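Local coordinates for protein VIN1 (Oscarella pearsei, PDB 6BFI) that binds actin filaments as a sponge member of the vinculin/alpha-catenin family and may play a role in cell-cell adhesion, at residues I729-N732 / A733-L736; A800-L803 / M804-V807; K530-S533 / V534-A538; E409-A412 / H413-R416. One frame throughout, in Å; residues are numbered along the deposited sequence.

Contact 1: residues I729-N732 / A733-L736; sequences IALN and AQEL
Four consecutive amide hydrogens of residues 733-736 are accepted by the four carbonyls of residues 729-732, which makes this contact about two turns of alpha helix inside helix 718-745. Ala733 N donates to Ile729 O at 2.9 Å, and the pairs Gln734 to Ala730, Glu735 to Leu731 and Leu736 to Asn732 repeat the i to i+4 spacing. The straightest of the set is Glu735 N to Leu731 O, 3.0 Å long with an N-H...O angle of 167°; the bond from Gln734 N to Ala730 O is the most bent.

Beyond the backbone, side chains add contacts of two kinds, with each other and with backbone oxygens. Leu731 holds CG anti to its own amide nitrogen (chi1 -173°), and from there its CD1 methyl lies 3.4 Å from Gln734 OE1, an apolar carbon against a carbonyl oxygen. The Gln734 chain runs extended past CG, with CG itself resting 3.3 Å from Ala730 O. On the next flank Asn732 OD1 stands 3.6 Å from Glu735 OE1. The pair is a close approach of two acceptors, not a bond, and the amide and carboxylate planes are turned 30° apart. Ala733 CB packs against the carbonyl oxygens of the preceding turn, 3.4 Å from Ala730 O.

Ile729 and Asn732 also touch helix 690-710, through Lys701 among others, while Ala730 and Ala733 lean on helix 763-778. The chemistry is therefore divided: main-chain bonds satisfy every carbonyl of 729-732 and every amide of 733-736, whereas the side chains of Leu731, Gln734 and Glu735 add van der Waals contact along an exposed flank and no hydrogen bond between the segments.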
loop_
_atom_site.group_PDB
_atom_site.type_symbol
_atom_site.label_atom_id
_atom_site.label_comp_id
_atom_site.label_asym_id
_atom_site.label_seq_id
_atom_site.Cartn_x
_atom_site.Cartn_y
_atom_site.Cartn_z
ATOM N N ILE A 729 -15.443 -20.616 9.706
ATOM C CA ILE A 729 -14.967 -19.516 8.871
ATOM C C ILE A 729 -13.450 -19.414 8.938
ATOM O O ILE A 729 -12.787 -19.104 7.941
ATOM C CB ILE A 729 -15.643 -18.196 9.286
ATOM C CG1 ILE A 729 -17.144 -18.258 9.016
ATOM C CG2 ILE A 729 -15.032 -17.015 8.541
ATOM C CD1 ILE A 729 -17.889 -17.020 9.450
ATOM N N ALA A 730 -12.872 -19.681 10.113
ATOM C CA ALA A 730 -11.420 -19.635 10.247
ATOM C C ALA A 730 -10.756 -20.709 9.395
ATOM O O ALA A 730 -9.768 -20.443 8.698
ATOM C CB ALA A 730 -11.024 -19.786 11.716
ATOM N N LEU A 731 -11.288 -21.933 9.437
ATOM C CA LEU A 731 -10.726 -23.007 8.621
ATOM C C LEU A 731 -10.878 -22.704 7.133
ATOM O O LEU A 731 -9.955 -22.948 6.339
ATOM C CB LEU A 731 -11.396 -24.333 8.979
ATOM C CG LEU A 731 -10.821 -25.604 8.353
ATOM C CD1 LEU A 731 -9.333 -25.718 8.643
ATOM C CD2 LEU A 731 -11.564 -26.828 8.868
ATOM N N ASN A 732 -12.034 -22.162 6.740
ATOM C CA ASN A 732 -12.218 -21.744 5.353
ATOM C C ASN A 732 -11.193 -20.691 4.951
ATOM O O ASN A 732 -10.671 -20.721 3.831
ATOM C CB ASN A 732 -13.637 -21.215 5.147
ATOM C CG ASN A 732 -14.545 -22.230 4.486
ATOM O OD1 ASN A 732 -14.279 -23.432 4.516
ATOM N ND2 ASN A 732 -15.623 -21.750 3.877
ATOM N N ALA A 733 -10.891 -19.755 5.854
ATOM C CA ALA A 733 -9.866 -18.757 5.567
ATOM C C ALA A 733 -8.487 -19.391 5.437
ATOM O O ALA A 733 -7.672 -18.934 4.627
ATOM C CB ALA A 733 -9.856 -17.685 6.655
ATOM N N GLN A 734 -8.210 -20.438 6.218
ATOM C CA GLN A 734 -6.956 -21.169 6.054
ATOM C C GLN A 734 -6.853 -21.759 4.654
ATOM O O GLN A 734 -5.852 -21.560 3.952
ATOM C CB GLN A 734 -6.842 -22.273 7.106
ATOM C CG GLN A 734 -6.807 -21.785 8.544
ATOM C CD GLN A 734 -6.632 -22.923 9.535
ATOM O OE1 GLN A 734 -6.455 -24.079 9.147
ATOM N NE2 GLN A 734 -6.684 -22.601 10.822
ATOM N N GLU A 735 -7.889 -22.490 4.228
ATOM C CA GLU A 735 -7.859 -23.095 2.899
ATOM C C GLU A 735 -7.755 -22.034 1.808
ATOM O O GLU A 735 -7.037 -22.221 0.814
ATOM C CB GLU A 735 -9.098 -23.967 2.695
ATOM C CG GLU A 735 -9.090 -25.239 3.526
ATOM C CD GLU A 735 -10.426 -25.956 3.515
ATOM O OE1 GLU A 735 -11.455 -25.294 3.268
ATOM O OE2 GLU A 735 -10.445 -27.182 3.753
ATOM N N LEU A 736 -8.454 -20.910 1.980
ATOM C CA LEU A 736 -8.357 -19.818 1.016
ATOM C C LEU A 736 -6.935 -19.281 0.934
ATOM O O LEU A 736 -6.439 -18.978 -0.158
ATOM C CB LEU A 736 -9.327 -18.698 1.388
ATOM C CG LEU A 736 -9.227 -17.432 0.534
ATOM C CD1 LEU A 736 -9.738 -17.693 -0.876
ATOM C CD2 LEU A 736 -9.972 -16.271 1.177
#

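Contact 2: residues A800-L803 / M804-V807; sequences AENL and MRTV
Asn802 O takes two hydrogen bonds from one residue: Thr806 OG1 at 2.9 Å and Thr806 N at 3.0 Å, reaching the oxygen from opposite faces of its carbonyl plane. Thr806 OG1 lies beside its own backbone nitrogen (chi1 -60°), the rotation that turns the hydroxyl back to the carbonyl four residues earlier. Replacing Thr806 by a valine would probably leave Asn802 O with the amide bond alone and let a buried hydroxyl contact give way to a methyl against a carbonyl oxygen.

The remaining i to i+4 backbone bonds flank this pair, and Arg805 N to Glu801 O is almost straight, with an N-H...O angle of 177°. Arg805 then bends at chi3 and lays its guanidinium back over the preceding turn. One face covers Asn802 CA, which sits 3.3 Å above the plane and toward its rim, while NH2 is 3.6 Å from Asn802 CB and makes a weak hydrogen bond to Glu256 O. The amide of Asn802 is turned 45° from the guanidinium. Glu801 OE1 stays 4.7 Å from Arg805 NH1, not in contact, though the opposite charges may still attract weakly.

On the apolar side Leu803 CD1 meets Val807 CG2 at 4.1 Å. This turn of helix 786-817 is wedged among three others: Met804 faces helix 669-682, Leu803 and Val807 face helix 690-710, and Asn802 and Thr806 rest on Ile766 of helix 763-778.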
loop_
_atom_site.group_PDB
_atom_site.type_symbol
_atom_site.label_atom_id
_atom_site.label_comp_id
_atom_site.label_asym_id
_atom_site.label_seq_id
_atom_site.Cartn_x
_atom_site.Cartn_y
_atom_site.Cartn_z
ATOM N N ALA A 800 -15.200 -8.897 11.393
ATOM C CA ALA A 800 -15.820 -9.643 10.299
ATOM C C ALA A 800 -15.900 -8.808 9.028
ATOM O O ALA A 800 -15.671 -9.321 7.926
ATOM C CB ALA A 800 -17.211 -10.125 10.714
ATOM N N GLU A 801 -16.236 -7.522 9.158
ATOM C CA GLU A 801 -16.226 -6.633 8.001
ATOM C C GLU A 801 -14.838 -6.571 7.374
ATOM O O GLU A 801 -14.691 -6.676 6.149
ATOM C CB GLU A 801 -16.699 -5.237 8.408
ATOM C CG GLU A 801 -18.194 -5.137 8.653
ATOM C CD GLU A 801 -18.598 -3.810 9.265
ATOM O OE1 GLU A 801 -17.745 -3.170 9.915
ATOM O OE2 GLU A 801 -19.767 -3.404 9.093
ATOM N N ASN A 802 -13.803 -6.410 8.205
ATOM C CA ASN A 802 -12.440 -6.389 7.681
ATOM C C ASN A 802 -12.103 -7.691 6.959
ATOM O O ASN A 802 -11.482 -7.674 5.886
ATOM C CB ASN A 802 -11.453 -6.123 8.814
ATOM C CG ASN A 802 -10.015 -6.251 8.370
ATOM O OD1 ASN A 802 -9.246 -7.021 8.941
ATOM N ND2 ASN A 802 -9.644 -5.502 7.341
ATOM N N LEU A 803 -12.516 -8.830 7.524
ATOM C CA LEU A 803 -12.266 -10.110 6.867
ATOM C C LEU A 803 -12.953 -10.184 5.509
ATOM O O LEU A 803 -12.362 -10.657 4.532
ATOM C CB LEU A 803 -12.731 -11.267 7.751
ATOM C CG LEU A 803 -12.555 -12.654 7.125
ATOM C CD1 LEU A 803 -11.092 -12.912 6.789
ATOM C CD2 LEU A 803 -13.099 -13.741 8.038
ATOM N N MET A 804 -14.203 -9.721 5.424
ATOM C CA MET A 804 -14.917 -9.796 4.152
ATOM C C MET A 804 -14.297 -8.875 3.105
ATOM O O MET A 804 -14.138 -9.272 1.942
ATOM C CB MET A 804 -16.396 -9.476 4.362
ATOM C CG MET A 804 -17.166 -10.621 5.009
ATOM S SD MET A 804 -16.530 -12.231 4.481
ATOM C CE MET A 804 -18.012 -13.025 3.886
ATOM N N ARG A 805 -13.936 -7.647 3.493
ATOM C CA ARG A 805 -13.214 -6.766 2.577
ATOM C C ARG A 805 -11.948 -7.437 2.061
ATOM O O ARG A 805 -11.662 -7.425 0.855
ATOM C CB ARG A 805 -12.869 -5.447 3.271
ATOM C CG ARG A 805 -14.048 -4.521 3.488
ATOM C CD ARG A 805 -13.576 -3.133 3.895
ATOM N NE ARG A 805 -12.783 -3.165 5.120
ATOM C CZ ARG A 805 -13.281 -2.975 6.337
ATOM N NH1 ARG A 805 -14.575 -2.735 6.495
ATOM N NH2 ARG A 805 -12.485 -3.023 7.396
ATOM N N THR A 806 -11.188 -8.051 2.971
ATOM C CA THR A 806 -9.952 -8.715 2.573
ATOM C C THR A 806 -10.219 -9.848 1.587
ATOM O O THR A 806 -9.514 -9.976 0.580
ATOM C CB THR A 806 -9.223 -9.235 3.812
ATOM O OG1 THR A 806 -8.926 -8.137 4.681
ATOM C CG2 THR A 806 -7.929 -9.927 3.420
ATOM N N VAL A 807 -11.238 -10.671 1.849
ATOM C CA VAL A 807 -11.535 -11.796 0.962
ATOM C C VAL A 807 -11.947 -11.299 -0.419
ATOM O O VAL A 807 -11.539 -11.861 -1.444
ATOM C CB VAL A 807 -12.618 -12.698 1.584
ATOM C CG1 VAL A 807 -13.073 -13.755 0.585
ATOM C CG2 VAL A 807 -12.097 -13.356 2.854
#

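Contact 3: residues K530-S533 / V534-A538; sequences KASS and VARQA
Arg536 folds back over Ser532 and Ser533, and its side chain can be followed atom by atom. CB lies 3.6 Å from Ser532 O, and CG comes closer to the same oxygen, at 3.3 Å; CD and NE stand off from Ser532 O at 4.2 and 4.1 Å. A bend at chi3 (-65°) brings the guanidinium over the preceding turn, with Ser533 CA over one face toward the rim, 3.9 Å from CZ. At the tip, NH1 stands 3.6 Å from Ser532 OG, whose hydrogen-bond partners are instead Ile528 O and Ala529 O, while NH2 lies 3.9 Å from Ser533 CB. A leucine here would lack the guanidinium, and the backbone at Ser533 would probably lose the flat group that covers it.

Gln537 NE2 donates to Ser533 OG at 3.0 Å with an angle of 145°, the hydroxyl lying almost in the amide plane, and also bonds Asp510 OD2, joining its helix to the preceding one, 496-519. Four i to i+4 backbone bonds run underneath. The Gln537-Ser533 pair is an ordinary i to i+4 side-chain bond of an alpha helix; the small Ala531 and Ala535 pack on helix 572-584, consistent with the helical-bundle architecture of the vinculin family.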
loop_
_atom_site.group_PDB
_atom_site.type_symbol
_atom_site.label_atom_id
_atom_site.label_comp_id
_atom_site.label_asym_id
_atom_site.label_seq_id
_atom_site.Cartn_x
_atom_site.Cartn_y
_atom_site.Cartn_z
ATOM N N LYS A 530 20.262 18.515 -28.818
ATOM C CA LYS A 530 19.355 17.481 -29.307
ATOM C C LYS A 530 19.960 16.092 -29.136
ATOM O O LYS A 530 19.258 15.138 -28.780
ATOM C CB LYS A 530 19.008 17.751 -30.770
ATOM C CG LYS A 530 17.655 17.206 -31.203
ATOM C CD LYS A 530 16.558 17.645 -30.243
ATOM C CE LYS A 530 15.292 18.042 -30.984
ATOM N NZ LYS A 530 15.475 19.300 -31.756
ATOM N N ALA A 531 21.270 15.965 -29.367
ATOM C CA ALA A 531 21.930 14.670 -29.236
ATOM C C ALA A 531 21.911 14.179 -27.793
ATOM O O ALA A 531 21.611 13.008 -27.528
ATOM C CB ALA A 531 23.366 14.760 -29.756
ATOM N N SER A 532 22.232 15.062 -26.841
ATOM C CA SER A 532 22.209 14.657 -25.440
ATOM C C SER A 532 20.788 14.379 -24.967
ATOM O O SER A 532 20.579 13.493 -24.131
ATOM C CB SER A 532 22.875 15.722 -24.564
ATOM O OG SER A 532 22.184 16.957 -24.619
ATOM N N SER A 533 19.804 15.116 -25.490
ATOM C CA SER A 533 18.410 14.783 -25.213
ATOM C C SER A 533 18.076 13.376 -25.696
ATOM O O SER A 533 17.399 12.612 -24.994
ATOM C CB SER A 533 17.486 15.809 -25.867
ATOM O OG SER A 533 16.146 15.349 -25.882
ATOM N N VAL A 534 18.547 13.015 -26.892
ATOM C CA VAL A 534 18.335 11.662 -27.398
ATOM C C VAL A 534 18.997 10.640 -26.482
ATOM O O VAL A 534 18.422 9.585 -26.184
ATOM C CB VAL A 534 18.850 11.547 -28.844
ATOM C CG1 VAL A 534 18.901 10.093 -29.280
ATOM C CG2 VAL A 534 17.967 12.355 -29.778
ATOM N N ALA A 535 20.212 10.938 -26.013
ATOM C CA ALA A 535 20.896 10.026 -25.100
ATOM C C ALA A 535 20.108 9.838 -23.807
ATOM O O ALA A 535 20.021 8.721 -23.279
ATOM C CB ALA A 535 22.302 10.544 -24.800
ATOM N N ARG A 536 19.520 10.919 -23.285
ATOM C CA ARG A 536 18.744 10.809 -22.052
ATOM C C ARG A 536 17.466 10.008 -22.270
ATOM O O ARG A 536 17.082 9.200 -21.415
ATOM C CB ARG A 536 18.425 12.201 -21.503
ATOM C CG ARG A 536 19.648 12.969 -21.018
ATOM C CD ARG A 536 19.259 14.203 -20.213
ATOM N NE ARG A 536 18.560 15.199 -21.021
ATOM C CZ ARG A 536 19.155 16.221 -21.629
ATOM N NH1 ARG A 536 20.467 16.385 -21.522
ATOM N NH2 ARG A 536 18.440 17.081 -22.340
ATOM N N GLN A 537 16.793 10.211 -23.405
ATOM C CA GLN A 537 15.594 9.427 -23.691
ATOM C C GLN A 537 15.928 7.947 -23.846
ATOM O O GLN A 537 15.197 7.078 -23.350
ATOM C CB GLN A 537 14.904 9.965 -24.944
ATOM C CG GLN A 537 14.400 11.391 -24.805
ATOM C CD GLN A 537 13.773 11.918 -26.077
ATOM O OE1 GLN A 537 12.869 11.301 -26.644
ATOM N NE2 GLN A 537 14.252 13.068 -26.538
ATOM N N ALA A 538 17.040 7.640 -24.520
ATOM C CA ALA A 538 17.455 6.251 -24.672
ATOM C C ALA A 538 17.782 5.620 -23.324
ATOM O O ALA A 538 17.390 4.478 -23.054
ATOM C CB ALA A 538 18.656 6.162 -25.612
#

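Contact 4: residues E409-A412 / H413-R416; sequences EFEA and HTAR
Phe410 and Thr414, one turn apart, provide the apolar part of this contact. The Thr414 CG2 methyl sits over one face of the Phe410 ring, 4.0 Å above its plane and displaced toward the rim, with CE2 the nearest ring atom. The ring is brought there by a first torsion that sets CG opposite the amide nitrogen. The same methyl lies between the backbone nitrogen and the carbonyl carbon of Thr414, where it packs 3.3 Å from both Phe410 O and Glu411 O.

Backbone hydrogen bonds form the second group. Thr414 N to Phe410 O is nearly straight at 171° and 2.9 Å. Its neighbours are more bent, His413 N to Glu409 O most of all at 144° and Arg416 N to Ala412 O close behind, while Ala415 N reaches Glu411 O at 3.0 Å. All four carbonyls of 409-412 are thereby used. Short contacts of beta carbons with carbonyl oxygens fill the turn, including His413 CB at 3.2 Å from Glu409 O and Ala415 CB at 3.2 Å from Glu411 O.

Polar side-chain ends form the third group, and each finds its partner outside the turn. His413 NE2 bonds Val379 O, Thr414 OG1 bonds Ser449 OG, and Arg416 NE forms a salt bridge with Asp375 OD2.

Packing partners place the turn further. Helix 399-427 packs through Phe410 on Ile383 of helix 381-390, where His413 also touches Pro382, and the Phe410 ring meets Trp479 of helix 466-493 with planes about 55° apart.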
loop_
_atom_site.group_PDB
_atom_site.type_symbol
_atom_site.label_atom_id
_atom_site.label_comp_id
_atom_site.label_asym_id
_atom_site.label_seq_id
_atom_site.Cartn_x
_atom_site.Cartn_y
_atom_site.Cartn_z
ATOM N N GLU A 409 13.989 27.181 -11.795
ATOM C CA GLU A 409 13.851 26.027 -12.674
ATOM C C GLU A 409 13.852 24.726 -11.882
ATOM O O GLU A 409 13.106 23.795 -12.209
ATOM C CB GLU A 409 14.964 26.020 -13.723
ATOM C CG GLU A 409 14.781 27.056 -14.820
ATOM C CD GLU A 409 15.886 27.007 -15.859
ATOM O OE1 GLU A 409 16.884 26.290 -15.637
ATOM O OE2 GLU A 409 15.754 27.686 -16.898
ATOM N N PHE A 410 14.673 24.642 -10.828
ATOM C CA PHE A 410 14.660 23.440 -9.998
ATOM C C PHE A 410 13.322 23.280 -9.285
ATOM O O PHE A 410 12.752 22.181 -9.256
ATOM C CB PHE A 410 15.794 23.462 -8.976
ATOM C CG PHE A 410 15.640 22.420 -7.900
ATOM C CD1 PHE A 410 16.052 21.116 -8.117
ATOM C CD2 PHE A 410 15.053 22.735 -6.682
ATOM C CE1 PHE A 410 15.896 20.151 -7.135
ATOM C CE2 PHE A 410 14.895 21.775 -5.704
ATOM C CZ PHE A 410 15.319 20.480 -5.932
ATOM N N GLU A 411 12.818 24.361 -8.685
ATOM C CA GLU A 411 11.546 24.282 -7.971
ATOM C C GLU A 411 10.425 23.813 -8.894
ATOM O O GLU A 411 9.649 22.914 -8.541
ATOM C CB GLU A 411 11.209 25.638 -7.349
ATOM C CG GLU A 411 12.113 26.024 -6.186
ATOM C CD GLU A 411 11.688 25.391 -4.871
ATOM O OE1 GLU A 411 11.260 26.137 -3.967
ATOM O OE2 GLU A 411 11.777 24.151 -4.740
ATOM N N ALA A 412 10.337 24.403 -10.091
ATOM C CA ALA A 412 9.316 23.971 -11.042
ATOM C C ALA A 412 9.542 22.532 -11.489
ATOM O O ALA A 412 8.578 21.791 -11.721
ATOM C CB ALA A 412 9.289 24.909 -12.250
ATOM N N HIS A 413 10.806 22.113 -11.596
ATOM C CA HIS A 413 11.107 20.744 -12.004
ATOM C C HIS A 413 10.587 19.736 -10.981
ATOM O O HIS A 413 9.779 18.858 -11.307
ATOM C CB HIS A 413 12.613 20.586 -12.212
ATOM C CG HIS A 413 13.033 19.195 -12.573
ATOM N ND1 HIS A 413 12.651 18.581 -13.745
ATOM C CD2 HIS A 413 13.808 18.300 -11.914
ATOM C CE1 HIS A 413 13.172 17.368 -13.794
ATOM N NE2 HIS A 413 13.878 17.172 -12.695
ATOM N N THR A 414 11.038 19.853 -9.730
ATOM C CA THR A 414 10.611 18.895 -8.713
ATOM C C THR A 414 9.111 18.978 -8.449
ATOM O O THR A 414 8.469 17.945 -8.204
ATOM C CB THR A 414 11.403 19.104 -7.419
ATOM O OG1 THR A 414 10.957 18.174 -6.426
ATOM C CG2 THR A 414 11.235 20.526 -6.892
ATOM N N ALA A 415 8.530 20.179 -8.516
ATOM C CA ALA A 415 7.077 20.286 -8.421
ATOM C C ALA A 415 6.400 19.491 -9.530
ATOM O O ALA A 415 5.387 18.818 -9.296
ATOM C CB ALA A 415 6.647 21.752 -8.471
ATOM N N ARG A 416 6.958 19.541 -10.745
ATOM C CA ARG A 416 6.380 18.785 -11.851
ATOM C C ARG A 416 6.516 17.284 -11.627
ATOM O O ARG A 416 5.591 16.519 -11.938
ATOM C CB ARG A 416 7.040 19.193 -13.166
ATOM C CG ARG A 416 6.443 18.525 -14.389
ATOM C CD ARG A 416 4.993 18.931 -14.590
ATOM N NE ARG A 416 4.500 18.518 -15.899
ATOM C CZ ARG A 416 3.355 18.929 -16.433
ATOM N NH1 ARG A 416 2.575 19.771 -15.771
ATOM N NH2 ARG A 416 2.995 18.503 -17.635
#

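How the contacts relate
From the N terminus the chain passes contact 4 on helix 399-427, contact 3 on helix 524-550, contact 1 on helix 718-745 and contact 2 on helix 786-817. Each joins adjacent turns within its own helix, so none closes a loop, and the four follow in series without nesting or crossing. Contacts 3 and 4 have centres about 20 Å apart and do not touch. Contacts 1 and 2, with centres about 12 Å apart, pack directly: Ile729 CG2 meets Leu803 CD2 at 3.8 Å, tying helix 718-745 to helix 786-817. The two pairs lie on opposite sides of the chain's centre.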